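Local coordinates for protein Uly1 (Catenovulum maritimum, PDB 7DRQ) that is an ulvan lyase of polysaccharide lyase family 24 that binds calcium ions and probably cleaves the marine algal polysaccharide ulvan by elimination, at residues G276-F281 / D291-A296; G331-D336 / K375-H380; D341-T346 / G363-W368; G348-V353 / A399-T404. All coordinates share one frame; numbering follows the deposited sequence.

Interaction 1 (G276-F281 / D291-A296); sequences GFQRRF and DGMFYA
Arg-279 and Asp-291 form the salt bridge of this contact, in the hairpin of strands 272-280 and 290-298 near a calcium site. The guanidinium grips the carboxylate side-on, NH2 reaching OD1 at 2.9 Å through the syn lone pair and NE reaching the same oxygen at 3.1 Å, both nearly in the guanidinium plane. Arg-279 CG stands opposite the backbone N (chi1 161°), and a bend at chi3 turns NE and NH2 onto Asp-291. Asp-291 OD2 takes a weak bond from NE and a water that also receives Phe-281 N.

Backbone bonds pair the antiparallel strands at Phe-277 with Phe-294 and at Arg-279 with Asp-291, where Asp-291 N lies 2.6 Å from Arg-279 O. A beta bulge shifts the register by one between these pairs; there Gly-292 adopts a positive phi of 73°, and a CB would collide with the Phe-294 ring. Gln-278 NE2 bonds Gly-292 O at 2.9 Å.

Among the aromatic contacts, Phe-294 CB sits over one face of the Phe-277 ring as a CH-pi contact, 3.5 Å from the centroid. A methionine in place of Arg-279 would probably leave the buried Asp-291 carboxylate without its countercharge.

The guanidinium is enclosed between Phe-294 CZ on one face and Phe-281 CE2 on the other, with the carboxylate at its edge; this burial probably strengthens the attraction, although one water still reaches OD2.

Interaction 2 (G331-D336 / K375-H380); sequences GDLLPD and KKVYSH
Leu-333 and Val-377 face each other across this contact with their CA atoms 7.4 Å apart, the end of a short 3-10 turn lying against strand 375-380 at a distance that leaves the meeting to side chains. The turn is closed by Leu-334 N, which bonds back to Gly-331 O at 3.1 Å, and the same carbonyl is also held by Arg-286. Two consecutive leucines are thereby presented to the strand.

Val-377 is the residue both leucines share. Its CG1 is anti to the backbone N (chi1 180°) and its CG2 anti to the carbonyl carbon, and this setting gives each leucine one methyl: CG1 meets Leu-333 CB at 4.1 Å, and CG2 meets Leu-334 CD2 at 3.9 Å. Leu-333 reaches further along the strand, where its CD1 rests on Ser-379 CB at 3.7 Å. In the other direction Leu-334 CD2 packs against the aliphatic part of Lys-375, touching CD at 3.7 Å, the two side chains passing antiparallel to one another. Thr-394 adds to the patch, touching both Leu-333 and Val-377. The loop between strands 326-328 and 343-344 is in this way packed on strand 372-383 of the following antiparallel sheet.

Contact of this kind is methyl and methylene packing alone, lying partly exposed at the outer region of the sheet. It probably helps hold the loop against the strand by shape and by removal of apolar surface from water, without a directional bond between the two segments.

Interaction 3 (D341-T346 / G363-W368); sequences DQVSIT and GQTNEW
Ser-344 and Asn-366 form an antiparallel hydrogen-bonded pair in which Ser-344 N meets Asn-366 O at 2.8 Å almost in a straight line (177°), with Asn-366 N returning to Ser-344 O. The adjoining Val-343 and Glu-367 make a non-hydrogen-bonded pair, and beyond them Trp-368 N bonds Gln-342 O at 2.7 Å. Asp-341, at the start of its segment, lies close to the calcium bound by Leu-283, Asp-285 and Phe-287.

Gln-342 and Glu-367 run side by side in extended form, pointing the same way. Gln-342 NE2 meets Glu-367 OE2 at 2.9 Å, on the anti lone pair of that oxygen, the amide and carboxylate planes turned 29° apart, while Gln-342 OE1 takes Ala-339 N. With a leucine in place of Gln-342, Glu-367 OE2 would probably lose this donor and Ala-339 N its acceptor.

On the face of Ser-344 and Asn-366, Ser-344 CB packs on Trp-368 CB at 3.8 Å. Arg-288 binds Ser-344 OG and makes a cation-pi contact with the Trp-368 indole, and a water links Ser-344 OG, Thr-346 OG1 and Asn-366 ND2. Asp-341 O lies obliquely near the indole, 3.2 Å from CD1. Thr-365 sets its methyl anti to the backbone N (chi1 -59° for OG1), where CG2 meets Val-343 CG1 at 3.7 Å and Ile-345 CG1 at 4.0 Å.

Polar side chains on both faces thus extend the bonding of this strand pairing, and the amide N-H of Gln-342 probably stabilises the negative charge on Glu-367 OE2.

Interaction 4 (G348-V353 / A399-T404); sequences GFDWTV and ASQLYT
Asp-350 reaches across to the backbone of the other segment and gives the contact its direct hydrogen bond. A chi1 of -159° turns CG away from the backbone N and carries the carboxylate out towards Gln-401 and Leu-402, where OD2 accepts Leu-402 N at 2.8 Å. The donor comes from the anti side, 28° out of the carboxylate plane, and the N-H points almost straight at the oxygen. A water joins the same OD2 to Gln-401 OE1, and the Gln-401 chain lies alongside, its CB 3.4 Å from OD2. Lys-267 makes a salt bridge with OD1, which probably stabilises the negative charge of this buried acid.

Further on, Thr-352 and Leu-402 cross at about a right angle, CG2 meeting CD1 at 4.2 Å. Thr-352 OG1 then lies 3.3 Å from Thr-404 CG2, a hydroxyl against a methyl, with Thr-404 OG1 bonded instead to Asn-408 O. At the other end, where Gly-348 and Ser-400 come close, two waters span the backbones: one links Gly-348 O with Ala-399 O, the other Phe-349 O with Ser-400 O.

The segments run nearly the same way, 14° apart, yet belong to separate antiparallel sheets, strand 350-353 pairing with 359-369 and strand 403-405 with 408-415. Such side-by-side edge strands, joined by side chains and water, are consistent with neighbouring blades of a beta-propeller.

How the interactions relate
Interactions 2 and 3 are the closest pair, with centres about 8 Å apart: strands 359-369 and 372-383 are neighbours in one sheet, where Val-377 O lies 2.7 Å from Thr-365 N in a probable hydrogen bond. Interaction 4 reaches the same sheet through strand 350-353 and ties it to the next. Interaction 1 belongs to the preceding sheet and packs against the others, Gln-278 OE1 lying 3.3 Å from Ile-345 CG2 and Met-293 CE 4.1 Å from Ser-379 OG. The calcium bound by Leu-283, Asp-285 and Phe-287 lies about 6 Å from the side chain of Phe-281 and about 5 Å from that of Asp-341, next to interactions 1 and 3.

Interaction 1 (G276-F281 / D291-A296)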
# COMPACT_ATOMS: atom_id res chain seq x y z
N GLY A 276 3.06 -10.43 -6.38
CA GLY A 276 2.42 -10.37 -7.68
C GLY A 276 2.64 -8.98 -8.25
O GLY A 276 2.66 -8.00 -7.50
N PHE A 277 2.85 -8.91 -9.56
CA PHE A 277 3.16 -7.60 -10.11
C PHE A 277 2.91 -7.58 -11.61
O PHE A 277 2.74 -8.62 -12.25
CB PHE A 277 4.62 -7.19 -9.80
CG PHE A 277 5.66 -8.08 -10.42
CD1 PHE A 277 6.12 -9.20 -9.74
CD2 PHE A 277 6.22 -7.77 -11.66
CE1 PHE A 277 7.10 -10.02 -10.30
CE2 PHE A 277 7.21 -8.59 -12.23
CZ PHE A 277 7.65 -9.71 -11.54
N GLN A 278 2.86 -6.36 -12.15
CA GLN A 278 2.94 -6.11 -13.57
C GLN A 278 4.19 -5.28 -13.86
O GLN A 278 4.79 -4.70 -12.95
CB GLN A 278 1.66 -5.41 -14.08
CG GLN A 278 0.41 -6.19 -13.67
CD GLN A 278 -0.87 -5.71 -14.32
OE1 GLN A 278 -1.48 -4.73 -13.87
NE2 GLN A 278 -1.29 -6.39 -15.38
N ARG A 279 4.57 -5.22 -15.12
CA ARG A 279 5.85 -4.65 -15.52
C ARG A 279 5.60 -3.41 -16.37
O ARG A 279 4.66 -3.38 -17.17
CB ARG A 279 6.69 -5.68 -16.29
CG ARG A 279 7.81 -5.08 -17.14
CD ARG A 279 8.60 -6.15 -17.90
NE ARG A 279 7.77 -6.83 -18.90
CZ ARG A 279 8.07 -8.01 -19.44
NH1 ARG A 279 9.20 -8.62 -19.10
NH2 ARG A 279 7.27 -8.55 -20.37
N ARG A 280 6.41 -2.37 -16.20
CA ARG A 280 6.41 -1.26 -17.14
C ARG A 280 7.75 -1.27 -17.85
O ARG A 280 8.79 -1.07 -17.22
CB ARG A 280 6.17 0.11 -16.48
CG ARG A 280 6.06 1.23 -17.53
CD ARG A 280 5.75 2.60 -16.91
NE ARG A 280 4.48 2.63 -16.19
CZ ARG A 280 3.97 3.72 -15.61
NH1 ARG A 280 4.60 4.88 -15.71
NH2 ARG A 280 2.82 3.65 -14.95
N PHE A 281 7.75 -1.46 -19.13
CA PHE A 281 8.97 -1.51 -19.90
C PHE A 281 9.31 -0.19 -20.58
O PHE A 281 10.40 0.01 -20.93
CB PHE A 281 8.84 -2.54 -21.04
CG PHE A 281 9.70 -3.75 -20.92
CD1 PHE A 281 10.99 -3.68 -20.57
CD2 PHE A 281 9.19 -4.99 -21.26
CE1 PHE A 281 11.76 -4.79 -20.48
CE2 PHE A 281 9.98 -6.12 -21.20
CZ PHE A 281 11.28 -6.01 -20.80
N ASP A 291 2.61 -3.87 -18.76
CA ASP A 291 2.36 -5.06 -19.56
C ASP A 291 2.55 -6.28 -18.67
O ASP A 291 3.21 -6.21 -17.63
CB ASP A 291 3.29 -5.13 -20.79
CG ASP A 291 4.73 -5.48 -20.42
OD1 ASP A 291 5.06 -6.68 -20.39
OD2 ASP A 291 5.54 -4.54 -20.18
N GLY A 292 1.98 -7.39 -19.09
CA GLY A 292 2.20 -8.66 -18.44
C GLY A 292 1.53 -8.79 -17.09
O GLY A 292 0.92 -7.84 -16.58
N MSE A 293 1.61 -9.98 -16.52
CA MSE A 293 1.14 -10.24 -15.16
C MSE A 293 2.05 -11.32 -14.59
O MSE A 293 2.30 -12.34 -15.24
CB MSE A 293 -0.33 -10.66 -15.16
CG MSE A 293 -0.92 -10.84 -13.79
SE MSE A 293 -2.85 -11.19 -13.97
CE MSE A 293 -3.47 -9.46 -14.57
N PHE A 294 2.55 -11.11 -13.38
CA PHE A 294 3.65 -11.92 -12.88
C PHE A 294 3.41 -12.29 -11.42
O PHE A 294 2.74 -11.57 -10.68
CB PHE A 294 4.98 -11.17 -13.03
CG PHE A 294 5.24 -10.66 -14.42
CD1 PHE A 294 5.88 -11.45 -15.36
CD2 PHE A 294 4.79 -9.39 -14.81
CE1 PHE A 294 6.10 -10.98 -16.66
CE2 PHE A 294 5.00 -8.93 -16.09
CZ PHE A 294 5.66 -9.72 -17.02
N TYR A 295 4.02 -13.41 -11.00
CA TYR A 295 3.82 -13.91 -9.64
C TYR A 295 4.98 -14.82 -9.28
O TYR A 295 5.45 -15.60 -10.11
CB TYR A 295 2.49 -14.67 -9.53
CG TYR A 295 2.34 -15.60 -8.34
CD1 TYR A 295 2.02 -15.10 -7.08
CD2 TYR A 295 2.45 -16.98 -8.49
CE1 TYR A 295 1.84 -15.95 -5.99
CE2 TYR A 295 2.30 -17.84 -7.41
CZ TYR A 295 1.99 -17.31 -6.17
OH TYR A 295 1.81 -18.16 -5.11
N ALA A 296 5.44 -14.71 -8.04
CA ALA A 296 6.45 -15.63 -7.53
C ALA A 296 6.24 -15.77 -6.03
O ALA A 296 5.65 -14.90 -5.39
CB ALA A 296 7.87 -15.15 -7.84
O HOH W 1 5.30 -1.95 -20.51

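Interaction 2 (G331-D336 / K375-H380)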
# COMPACT_ATOMS: atom_id res chain seq x y z
N GLY A 331 -2.32 -8.13 -22.52
CA GLY A 331 -2.49 -7.68 -23.90
C GLY A 331 -3.31 -8.66 -24.73
O GLY A 331 -4.01 -8.24 -25.68
N ASP A 332 -3.25 -9.96 -24.40
CA ASP A 332 -4.06 -10.96 -25.04
C ASP A 332 -5.54 -10.65 -24.97
O ASP A 332 -6.30 -11.17 -25.80
CB ASP A 332 -3.81 -12.31 -24.37
CG ASP A 332 -2.42 -12.75 -24.52
OD1 ASP A 332 -1.67 -11.98 -25.21
OD2 ASP A 332 -2.04 -13.91 -24.20
N LEU A 333 -5.99 -9.96 -23.92
CA LEU A 333 -7.40 -9.67 -23.74
C LEU A 333 -7.93 -8.66 -24.76
O LEU A 333 -9.15 -8.53 -24.91
CB LEU A 333 -7.63 -9.16 -22.32
CG LEU A 333 -7.08 -10.07 -21.22
CD1 LEU A 333 -7.25 -9.41 -19.84
CD2 LEU A 333 -7.73 -11.44 -21.25
N LEU A 334 -7.04 -7.94 -25.43
CA LEU A 334 -7.39 -7.02 -26.51
C LEU A 334 -6.49 -7.38 -27.68
O LEU A 334 -5.58 -6.62 -28.03
CB LEU A 334 -7.21 -5.56 -26.08
CG LEU A 334 -8.08 -5.11 -24.91
CD1 LEU A 334 -7.54 -3.82 -24.30
CD2 LEU A 334 -9.52 -4.91 -25.39
N PRO A 335 -6.69 -8.55 -28.27
CA PRO A 335 -5.67 -9.08 -29.20
C PRO A 335 -5.54 -8.28 -30.48
O PRO A 335 -4.51 -8.42 -31.15
CB PRO A 335 -6.17 -10.51 -29.48
CG PRO A 335 -7.63 -10.46 -29.23
CD PRO A 335 -7.86 -9.44 -28.16
N ASP A 336 -6.52 -7.45 -30.83
CA ASP A 336 -6.42 -6.61 -32.02
C ASP A 336 -5.95 -5.20 -31.71
O ASP A 336 -5.83 -4.38 -32.63
CB ASP A 336 -7.77 -6.55 -32.74
CG ASP A 336 -8.15 -7.88 -33.38
OD1 ASP A 336 -7.24 -8.58 -33.87
OD2 ASP A 336 -9.35 -8.21 -33.37
N LYS A 375 -12.77 0.98 -23.77
CA LYS A 375 -13.21 -0.34 -23.33
C LYS A 375 -12.41 -0.71 -22.10
O LYS A 375 -11.20 -0.47 -22.05
CB LYS A 375 -13.01 -1.37 -24.45
CG LYS A 375 -13.33 -2.79 -24.04
CD LYS A 375 -12.99 -3.75 -25.16
CE LYS A 375 -14.19 -4.53 -25.60
NZ LYS A 375 -13.97 -5.13 -26.96
N LYS A 376 -13.09 -1.26 -21.09
CA LYS A 376 -12.45 -1.71 -19.86
C LYS A 376 -12.67 -3.21 -19.73
O LYS A 376 -13.81 -3.68 -19.73
CB LYS A 376 -13.03 -0.99 -18.64
CG LYS A 376 -12.93 0.53 -18.69
CD LYS A 376 -13.64 1.16 -17.49
CE LYS A 376 -13.45 2.66 -17.42
NZ LYS A 376 -14.00 3.24 -16.15
N VAL A 377 -11.58 -3.96 -19.63
CA VAL A 377 -11.65 -5.41 -19.49
C VAL A 377 -11.12 -5.78 -18.11
O VAL A 377 -9.97 -5.47 -17.78
CB VAL A 377 -10.85 -6.13 -20.58
CG1 VAL A 377 -10.96 -7.64 -20.38
CG2 VAL A 377 -11.32 -5.70 -21.98
N TYR A 378 -11.94 -6.45 -17.31
CA TYR A 378 -11.51 -6.94 -16.01
C TYR A 378 -11.23 -8.43 -16.11
O TYR A 378 -12.03 -9.17 -16.69
CB TYR A 378 -12.56 -6.65 -14.94
CG TYR A 378 -12.87 -5.18 -14.84
CD1 TYR A 378 -12.13 -4.35 -13.99
CD2 TYR A 378 -13.89 -4.60 -15.60
CE1 TYR A 378 -12.40 -3.00 -13.91
CE2 TYR A 378 -14.16 -3.25 -15.52
CZ TYR A 378 -13.42 -2.46 -14.68
OH TYR A 378 -13.70 -1.11 -14.61
N SER A 379 -10.09 -8.88 -15.58
CA SER A 379 -9.72 -10.29 -15.67
C SER A 379 -9.55 -10.89 -14.29
O SER A 379 -9.17 -10.22 -13.33
CB SER A 379 -8.42 -10.51 -16.48
OG SER A 379 -7.35 -9.72 -15.98
N HIS A 380 -9.85 -12.18 -14.21
CA HIS A 380 -9.64 -13.00 -13.03
C HIS A 380 -8.87 -14.23 -13.47
O HIS A 380 -9.37 -15.01 -14.29
CB HIS A 380 -10.97 -13.37 -12.38
CG HIS A 380 -10.84 -14.18 -11.13
ND1 HIS A 380 -11.93 -14.77 -10.52
CD2 HIS A 380 -9.76 -14.48 -10.36
CE1 HIS A 380 -11.53 -15.41 -9.43
NE2 HIS A 380 -10.22 -15.24 -9.31

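Interaction 3 (D341-T346 / G363-W368)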
# COMPACT_ATOMS: atom_id res chain seq x y z
N ASP A 341 0.26 2.43 -27.79
CA ASP A 341 -0.42 2.78 -26.55
C ASP A 341 -1.87 2.29 -26.48
O ASP A 341 -2.59 2.68 -25.56
CB ASP A 341 -0.38 4.29 -26.30
CG ASP A 341 1.03 4.80 -26.10
OD1 ASP A 341 1.92 3.97 -25.82
OD2 ASP A 341 1.25 6.03 -26.21
N GLN A 342 -2.30 1.42 -27.40
CA GLN A 342 -3.71 1.02 -27.44
C GLN A 342 -4.12 0.13 -26.26
O GLN A 342 -5.31 0.05 -25.95
CB GLN A 342 -4.04 0.31 -28.75
CG GLN A 342 -5.54 0.37 -29.13
CD GLN A 342 -5.83 -0.20 -30.51
OE1 GLN A 342 -4.93 -0.40 -31.32
NE2 GLN A 342 -7.11 -0.48 -30.78
N VAL A 343 -3.17 -0.56 -25.63
CA VAL A 343 -3.44 -1.33 -24.41
C VAL A 343 -2.94 -0.51 -23.24
O VAL A 343 -1.73 -0.31 -23.08
CB VAL A 343 -2.77 -2.71 -24.43
CG1 VAL A 343 -3.15 -3.50 -23.15
CG2 VAL A 343 -3.14 -3.49 -25.68
N SER A 344 -3.86 -0.05 -22.39
CA SER A 344 -3.53 0.84 -21.30
C SER A 344 -3.80 0.10 -19.99
O SER A 344 -4.96 -0.16 -19.65
CB SER A 344 -4.32 2.15 -21.38
OG SER A 344 -4.05 2.98 -20.26
N ILE A 345 -2.73 -0.27 -19.30
CA ILE A 345 -2.80 -0.93 -18.00
C ILE A 345 -2.14 0.01 -17.00
O ILE A 345 -0.91 0.17 -17.02
CB ILE A 345 -2.10 -2.30 -18.01
CG1 ILE A 345 -2.76 -3.22 -19.04
CG2 ILE A 345 -2.12 -2.92 -16.61
CD1 ILE A 345 -1.91 -4.45 -19.35
N THR A 346 -2.94 0.61 -16.12
CA THR A 346 -2.44 1.62 -15.20
C THR A 346 -2.81 1.35 -13.74
O THR A 346 -2.41 2.11 -12.87
CB THR A 346 -2.96 3.01 -15.59
OG1 THR A 346 -4.38 2.97 -15.76
CG2 THR A 346 -2.32 3.46 -16.91
N GLY A 363 -6.98 -8.07 -12.76
CA GLY A 363 -6.41 -6.95 -13.48
C GLY A 363 -7.49 -6.17 -14.20
O GLY A 363 -8.60 -6.66 -14.43
N GLN A 364 -7.15 -4.93 -14.54
CA GLN A 364 -7.98 -4.10 -15.41
C GLN A 364 -7.14 -3.72 -16.62
O GLN A 364 -6.07 -3.12 -16.49
CB GLN A 364 -8.48 -2.84 -14.71
CG GLN A 364 -9.44 -2.06 -15.61
CD GLN A 364 -9.91 -0.76 -15.00
OE1 GLN A 364 -9.84 -0.55 -13.79
NE2 GLN A 364 -10.42 0.13 -15.85
N THR A 365 -7.62 -4.09 -17.80
CA THR A 365 -6.91 -3.86 -19.05
C THR A 365 -7.80 -3.01 -19.95
O THR A 365 -8.87 -3.46 -20.36
CB THR A 365 -6.56 -5.20 -19.72
OG1 THR A 365 -5.76 -5.97 -18.81
CG2 THR A 365 -5.78 -4.98 -21.04
N ASN A 366 -7.36 -1.79 -20.26
CA ASN A 366 -8.19 -0.85 -20.99
C ASN A 366 -7.74 -0.71 -22.43
O ASN A 366 -6.53 -0.74 -22.72
CB ASN A 366 -8.18 0.53 -20.32
CG ASN A 366 -8.64 0.47 -18.89
OD1 ASN A 366 -9.61 -0.21 -18.57
ND2 ASN A 366 -7.93 1.17 -18.01
N GLU A 367 -8.70 -0.52 -23.34
CA GLU A 367 -8.39 -0.16 -24.71
C GLU A 367 -8.34 1.36 -24.83
O GLU A 367 -9.26 2.05 -24.39
CB GLU A 367 -9.41 -0.73 -25.69
CG GLU A 367 -8.98 -0.51 -27.16
CD GLU A 367 -9.83 -1.26 -28.15
OE1 GLU A 367 -10.83 -1.86 -27.73
OE2 GLU A 367 -9.50 -1.25 -29.37
N TRP A 368 -7.27 1.87 -25.44
CA TRP A 368 -6.95 3.29 -25.42
C TRP A 368 -6.84 3.78 -26.86
O TRP A 368 -5.87 3.46 -27.55
CB TRP A 368 -5.64 3.50 -24.64
CG TRP A 368 -5.12 4.90 -24.53
CD1 TRP A 368 -4.17 5.48 -25.33
CD2 TRP A 368 -5.45 5.87 -23.54
NE1 TRP A 368 -3.92 6.76 -24.91
CE2 TRP A 368 -4.69 7.03 -23.81
CE3 TRP A 368 -6.34 5.88 -22.45
CZ2 TRP A 368 -4.79 8.18 -23.04
CZ3 TRP A 368 -6.43 7.03 -21.69
CH2 TRP A 368 -5.66 8.16 -21.98
O HOH W 2 -5.68 3.00 -18.22
O HOH W 3 -5.60 -0.48 -15.80

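Interaction 4 (G348-V353 / A399-T404)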
# COMPACT_ATOMS: atom_id res chain seq x y z
N GLY A 348 -5.59 -1.37 -10.98
CA GLY A 348 -6.56 -2.44 -10.90
C GLY A 348 -5.97 -3.82 -10.72
O GLY A 348 -6.69 -4.81 -10.89
N PHE A 349 -4.69 -3.93 -10.39
CA PHE A 349 -4.06 -5.24 -10.26
C PHE A 349 -4.02 -5.65 -8.79
O PHE A 349 -3.68 -4.85 -7.92
CB PHE A 349 -2.64 -5.24 -10.82
CG PHE A 349 -1.90 -6.50 -10.54
CD1 PHE A 349 -2.20 -7.66 -11.24
CD2 PHE A 349 -0.95 -6.56 -9.52
CE1 PHE A 349 -1.53 -8.85 -10.96
CE2 PHE A 349 -0.29 -7.75 -9.24
CZ PHE A 349 -0.57 -8.89 -9.96
N ASP A 350 -4.35 -6.91 -8.53
CA ASP A 350 -4.21 -7.45 -7.19
C ASP A 350 -4.15 -8.97 -7.28
O ASP A 350 -4.44 -9.55 -8.33
CB ASP A 350 -5.35 -6.99 -6.27
CG ASP A 350 -4.98 -7.08 -4.79
OD1 ASP A 350 -3.78 -7.26 -4.48
OD2 ASP A 350 -5.90 -6.97 -3.95
N TRP A 351 -3.80 -9.60 -6.16
CA TRP A 351 -3.64 -11.05 -6.12
C TRP A 351 -3.79 -11.51 -4.67
O TRP A 351 -3.65 -10.72 -3.73
CB TRP A 351 -2.28 -11.48 -6.68
CG TRP A 351 -1.18 -10.96 -5.85
CD1 TRP A 351 -0.61 -9.72 -5.92
CD2 TRP A 351 -0.53 -11.65 -4.78
NE1 TRP A 351 0.36 -9.60 -4.96
CE2 TRP A 351 0.43 -10.77 -4.24
CE3 TRP A 351 -0.68 -12.92 -4.21
CZ2 TRP A 351 1.25 -11.13 -3.17
CZ3 TRP A 351 0.13 -13.27 -3.15
CH2 TRP A 351 1.09 -12.38 -2.63
N THR A 352 -4.03 -12.81 -4.50
CA THR A 352 -4.00 -13.41 -3.18
C THR A 352 -3.80 -14.91 -3.37
O THR A 352 -3.92 -15.44 -4.48
CB THR A 352 -5.29 -13.11 -2.39
OG1 THR A 352 -5.14 -13.58 -1.04
CG2 THR A 352 -6.48 -13.81 -3.04
N VAL A 353 -3.44 -15.58 -2.28
CA VAL A 353 -3.43 -17.04 -2.21
C VAL A 353 -4.19 -17.43 -0.96
O VAL A 353 -3.90 -16.92 0.13
CB VAL A 353 -1.99 -17.62 -2.18
CG1 VAL A 353 -2.04 -19.15 -2.13
CG2 VAL A 353 -1.18 -17.13 -3.37
N ALA A 399 -13.95 -4.99 -9.96
CA ALA A 399 -13.33 -4.93 -8.65
C ALA A 399 -11.84 -4.71 -8.80
O ALA A 399 -11.23 -5.19 -9.75
CB ALA A 399 -13.60 -6.22 -7.87
N SER A 400 -11.25 -3.96 -7.87
CA SER A 400 -9.84 -3.59 -7.96
C SER A 400 -8.95 -4.29 -6.95
O SER A 400 -7.72 -4.19 -7.06
CB SER A 400 -9.69 -2.07 -7.80
OG SER A 400 -10.07 -1.67 -6.49
N GLN A 401 -9.52 -4.99 -5.96
CA GLN A 401 -8.72 -5.67 -4.95
C GLN A 401 -9.37 -7.00 -4.60
O GLN A 401 -10.58 -7.19 -4.77
CB GLN A 401 -8.54 -4.78 -3.71
CG GLN A 401 -7.43 -3.75 -3.93
CD GLN A 401 -7.12 -2.89 -2.73
OE1 GLN A 401 -6.44 -3.32 -1.79
NE2 GLN A 401 -7.59 -1.65 -2.76
N LEU A 402 -8.55 -7.94 -4.14
CA LEU A 402 -9.01 -9.24 -3.67
C LEU A 402 -8.50 -9.49 -2.26
O LEU A 402 -7.37 -9.11 -1.92
CB LEU A 402 -8.54 -10.39 -4.58
CG LEU A 402 -9.36 -10.92 -5.75
CD1 LEU A 402 -8.74 -12.26 -6.20
CD2 LEU A 402 -10.84 -11.08 -5.42
N TYR A 403 -9.32 -10.14 -1.44
CA TYR A 403 -8.99 -10.48 -0.07
C TYR A 403 -9.25 -11.96 0.16
O TYR A 403 -9.89 -12.64 -0.66
CB TYR A 403 -9.80 -9.61 0.90
CG TYR A 403 -9.67 -8.15 0.56
CD1 TYR A 403 -8.57 -7.42 0.98
CD2 TYR A 403 -10.64 -7.50 -0.20
CE1 TYR A 403 -8.43 -6.09 0.67
CE2 TYR A 403 -10.51 -6.16 -0.52
CZ TYR A 403 -9.40 -5.47 -0.09
OH TYR A 403 -9.27 -4.13 -0.39
N THR A 404 -8.77 -12.48 1.29
CA THR A 404 -9.01 -13.89 1.57
C THR A 404 -9.12 -14.13 3.07
O THR A 404 -8.50 -13.43 3.88
CB THR A 404 -7.91 -14.79 0.97
OG1 THR A 404 -8.35 -16.16 1.00
CG2 THR A 404 -6.57 -14.66 1.73
O HOH W 4 -9.32 -4.40 -11.53
O HOH W 5 -5.46 -2.65 -7.21
O HOH W 6 -5.46 -5.89 -1.55